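Local coordinates for protein putative 2-dehydro-3-deoxygalactonokinase (PDB 3T69) that probably phosphorylates 2-dehydro-3-deoxy-D-galactonate with ATP, a step in the breakdown of galactose through the DeLey-Doudoroff pathway, at residues L31-G39 and I51-V59. Sequence-based numbering, arbitrary orientation.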
loop_
_atom_site.group_PDB
_atom_site.type_symbol
_atom_site.label_atom_id
_atom_site.label_comp_id
_atom_site.label_asym_id
_atom_site.label_seq_id
_atom_site.Cartn_x
_atom_site.Cartn_y
_atom_site.Cartn_z
ATOM N N LEU B 31 -0.399 11.098 39.365
ATOM C CA LEU B 31 -0.040 12.387 39.980
ATOM C C LEU B 31 0.224 13.455 38.911
ATOM O O LEU B 31 -0.075 14.609 39.122
ATOM C CB LEU B 31 1.200 12.230 40.876
ATOM C CG LEU B 31 1.211 11.787 42.361
ATOM C CD1 LEU B 31 -0.012 10.982 42.890
ATOM C CD2 LEU B 31 2.492 11.033 42.663
ATOM N N ALA B 32 0.805 13.070 37.776
ATOM C CA ALA B 32 0.986 13.987 36.641
ATOM C C ALA B 32 0.934 13.255 35.268
ATOM O O ALA B 32 0.680 12.037 35.229
ATOM C CB ALA B 32 2.243 14.798 36.805
ATOM N N GLU B 33 1.147 13.990 34.162
ATOM C CA GLU B 33 1.020 13.463 32.764
ATOM C C GLU B 33 1.700 14.375 31.723
ATOM O O GLU B 33 1.710 15.594 31.861
ATOM C CB GLU B 33 -0.460 13.251 32.350
ATOM C CG GLU B 33 -0.680 12.653 30.916
ATOM C CD GLU B 33 -1.712 13.417 30.042
ATOM O OE1 GLU B 33 -2.798 13.800 30.555
ATOM O OE2 GLU B 33 -1.440 13.629 28.832
ATOM N N ARG B 34 2.274 13.768 30.686
ATOM C CA ARG B 34 2.830 14.509 29.545
ATOM C C ARG B 34 2.563 13.755 28.239
ATOM O O ARG B 34 2.638 12.516 28.188
ATOM C CB ARG B 34 4.335 14.768 29.709
ATOM C CG ARG B 34 4.704 15.674 30.865
ATOM C CD ARG B 34 4.636 17.127 30.481
ATOM N NE ARG B 34 5.865 17.545 29.821
ATOM C CZ ARG B 34 6.120 18.776 29.395
ATOM N NH1 ARG B 34 5.237 19.734 29.563
ATOM N NH2 ARG B 34 7.274 19.055 28.806
ATOM N N ARG B 35 2.218 14.520 27.208
ATOM C CA ARG B 35 2.010 14.013 25.867
ATOM C C ARG B 35 2.812 14.853 24.875
ATOM O O ARG B 35 3.035 16.047 25.075
ATOM C CB ARG B 35 0.524 14.042 25.497
ATOM C CG ARG B 35 -0.270 12.870 26.020
ATOM C CD ARG B 35 -1.697 12.783 25.450
ATOM N NE ARG B 35 -2.547 11.858 26.211
ATOM C CZ ARG B 35 -2.254 10.575 26.474
ATOM N NH1 ARG B 35 -1.105 10.034 26.065
ATOM N NH2 ARG B 35 -3.097 9.820 27.175
ATOM N N SER B 36 3.247 14.223 23.798
ATOM C CA SER B 36 3.817 14.949 22.686
ATOM C C SER B 36 3.937 13.984 21.513
ATOM O O SER B 36 3.476 12.836 21.595
ATOM C CB SER B 36 5.170 15.528 23.076
ATOM O OG SER B 36 6.023 14.495 23.525
ATOM N N ALA B 37 4.548 14.452 20.428
ATOM C CA ALA B 37 4.681 13.666 19.209
ATOM C C ALA B 37 6.139 13.288 18.940
ATOM O O ALA B 37 6.492 12.889 17.841
ATOM C CB ALA B 37 4.092 14.427 18.030
ATOM N N GLU B 38 7.000 13.417 19.942
ATOM C CA GLU B 38 8.378 12.907 19.792
ATOM C C GLU B 38 8.418 11.404 20.113
ATOM O O GLU B 38 8.486 11.003 21.287
ATOM C CB GLU B 38 9.372 13.703 20.633
ATOM C CG GLU B 38 8.830 14.055 21.993
ATOM C CD GLU B 38 9.225 15.444 22.453
ATOM O OE1 GLU B 38 8.535 15.936 23.365
ATOM O OE2 GLU B 38 10.210 16.035 21.920
ATOM N N GLY B 39 8.316 10.591 19.062
ATOM C CA GLY B 39 8.290 9.158 19.208
ATOM C C GLY B 39 9.691 8.681 18.941
ATOM O O GLY B 39 10.615 9.499 18.849
ATOM N N ILE B 51 14.995 13.827 25.867
ATOM C CA ILE B 51 13.567 13.974 25.863
ATOM C C ILE B 51 12.975 13.531 27.175
ATOM O O ILE B 51 12.060 14.136 27.686
ATOM C CB ILE B 51 12.952 13.171 24.745
ATOM C CG1 ILE B 51 13.401 13.728 23.423
ATOM C CG2 ILE B 51 11.464 13.222 24.806
ATOM C CD1 ILE B 51 13.211 12.794 22.344
ATOM N N LEU B 52 13.498 12.451 27.706
ATOM C CA LEU B 52 13.046 11.914 28.971
ATOM C C LEU B 52 13.359 12.845 30.155
ATOM O O LEU B 52 12.554 12.942 31.093
ATOM C CB LEU B 52 13.638 10.538 29.206
ATOM C CG LEU B 52 13.196 9.755 30.442
ATOM C CD1 LEU B 52 11.700 9.872 30.747
ATOM C CD2 LEU B 52 13.550 8.333 30.191
ATOM N N ASP B 53 14.514 13.518 30.119
ATOM C CA ASP B 53 14.886 14.426 31.211
ATOM C C ASP B 53 14.030 15.705 31.214
ATOM O O ASP B 53 13.593 16.152 32.288
ATOM C CB ASP B 53 16.401 14.687 31.244
ATOM C CG ASP B 53 17.185 13.479 31.799
ATOM O OD1 ASP B 53 16.587 12.652 32.527
ATOM O OD2 ASP B 53 18.394 13.341 31.507
ATOM N N GLY B 54 13.760 16.233 30.009
ATOM C CA GLY B 54 12.867 17.372 29.790
ATOM C C GLY B 54 11.497 17.167 30.404
ATOM O O GLY B 54 11.063 17.936 31.252
ATOM N N HIS B 55 10.812 16.109 30.004
ATOM C CA HIS B 55 9.503 15.790 30.585
ATOM C C HIS B 55 9.504 15.564 32.094
ATOM O O HIS B 55 8.516 15.872 32.792
ATOM C CB HIS B 55 8.872 14.624 29.847
ATOM C CG HIS B 55 8.364 15.013 28.502
ATOM N ND1 HIS B 55 7.214 15.756 28.332
ATOM C CD2 HIS B 55 8.882 14.833 27.266
ATOM C CE1 HIS B 55 7.024 15.985 27.046
ATOM N NE2 HIS B 55 8.020 15.431 26.376
ATOM N N LEU B 56 10.629 15.055 32.590
ATOM C CA LEU B 56 10.817 14.807 34.008
ATOM C C LEU B 56 10.992 16.100 34.767
ATOM O O LEU B 56 10.395 16.250 35.838
ATOM C CB LEU B 56 12.005 13.873 34.259
ATOM C CG LEU B 56 11.757 12.358 34.112
ATOM C CD1 LEU B 56 13.023 11.590 34.500
ATOM C CD2 LEU B 56 10.551 11.837 34.911
ATOM N N ALA B 57 11.802 17.015 34.220
ATOM C CA ALA B 57 11.964 18.337 34.808
ATOM C C ALA B 57 10.588 19.037 34.855
ATOM O O ALA B 57 10.114 19.477 35.922
ATOM C CB ALA B 57 12.973 19.169 34.010
ATOM N N ALA B 58 9.938 19.077 33.692
ATOM C CA ALA B 58 8.642 19.689 33.565
ATOM C C ALA B 58 7.768 19.343 34.767
ATOM O O ALA B 58 7.372 20.249 35.517
ATOM C CB ALA B 58 7.981 19.278 32.269
ATOM N N VAL B 59 7.522 18.050 34.992
ATOM C CA VAL B 59 6.576 17.617 36.038
ATOM C C VAL B 59 7.068 17.629 37.510
ATOM O O VAL B 59 6.362 17.114 38.402
ATOM C CB VAL B 59 5.884 16.223 35.699
ATOM C CG1 VAL B 59 5.128 16.278 34.394
ATOM C CG2 VAL B 59 6.876 15.066 35.669
#
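H55 reaches from its helix between R34 and E38 and uses both ring nitrogens, a worked example of how one imidazole can tie a helix both to a strand and to the turn that follows it. At ND1 the ring accepts from R34 NE at 2.7 Å, a bent bond (N-H...N angle 139°) with the donor tilted from the ring plane. At NE2 it donates almost straight to E38 OE1 at 3.1 Å. That oxygen is gripped twice, because S36 OG also donates to it, on the anti side, whereas the ring N-H comes from above the carboxylate plane; carboxylate and imidazole stand nearly perpendicular. I51, buried on the same side, sets its CG2 against the E38 chain.

Strand 30-36 pairs antiparallel with strand 19-24, and helix 50-58, which comes after the short helix 40-43, packs over the same sheet, running roughly back along the strand; the family has the ASKHA fold, in which the nucleotide sits in the cleft between two domains. F19 of the neighbouring strand stacks with the H55 ring, a further contact for this buried histidine. A leucine in its place would probably leave R34 NE and E38 OE1 without their shared partner and free the arginine to swing outward.

Toward solvent the packing is more open. R34 gets its NE to the ring by folding back at chi2 and chi3 (-86° and -83°), which lays one face of its partly exposed guanidinium over the exposed A58 CB, with CZ 3.5 Å from that methyl. V59 CG1 touches R34 CG at 3.6 Å and also meets A32 CB, both residues being partly exposed. E33 and R35 point away from the helix on the exposed side, where R35 pairs with D291.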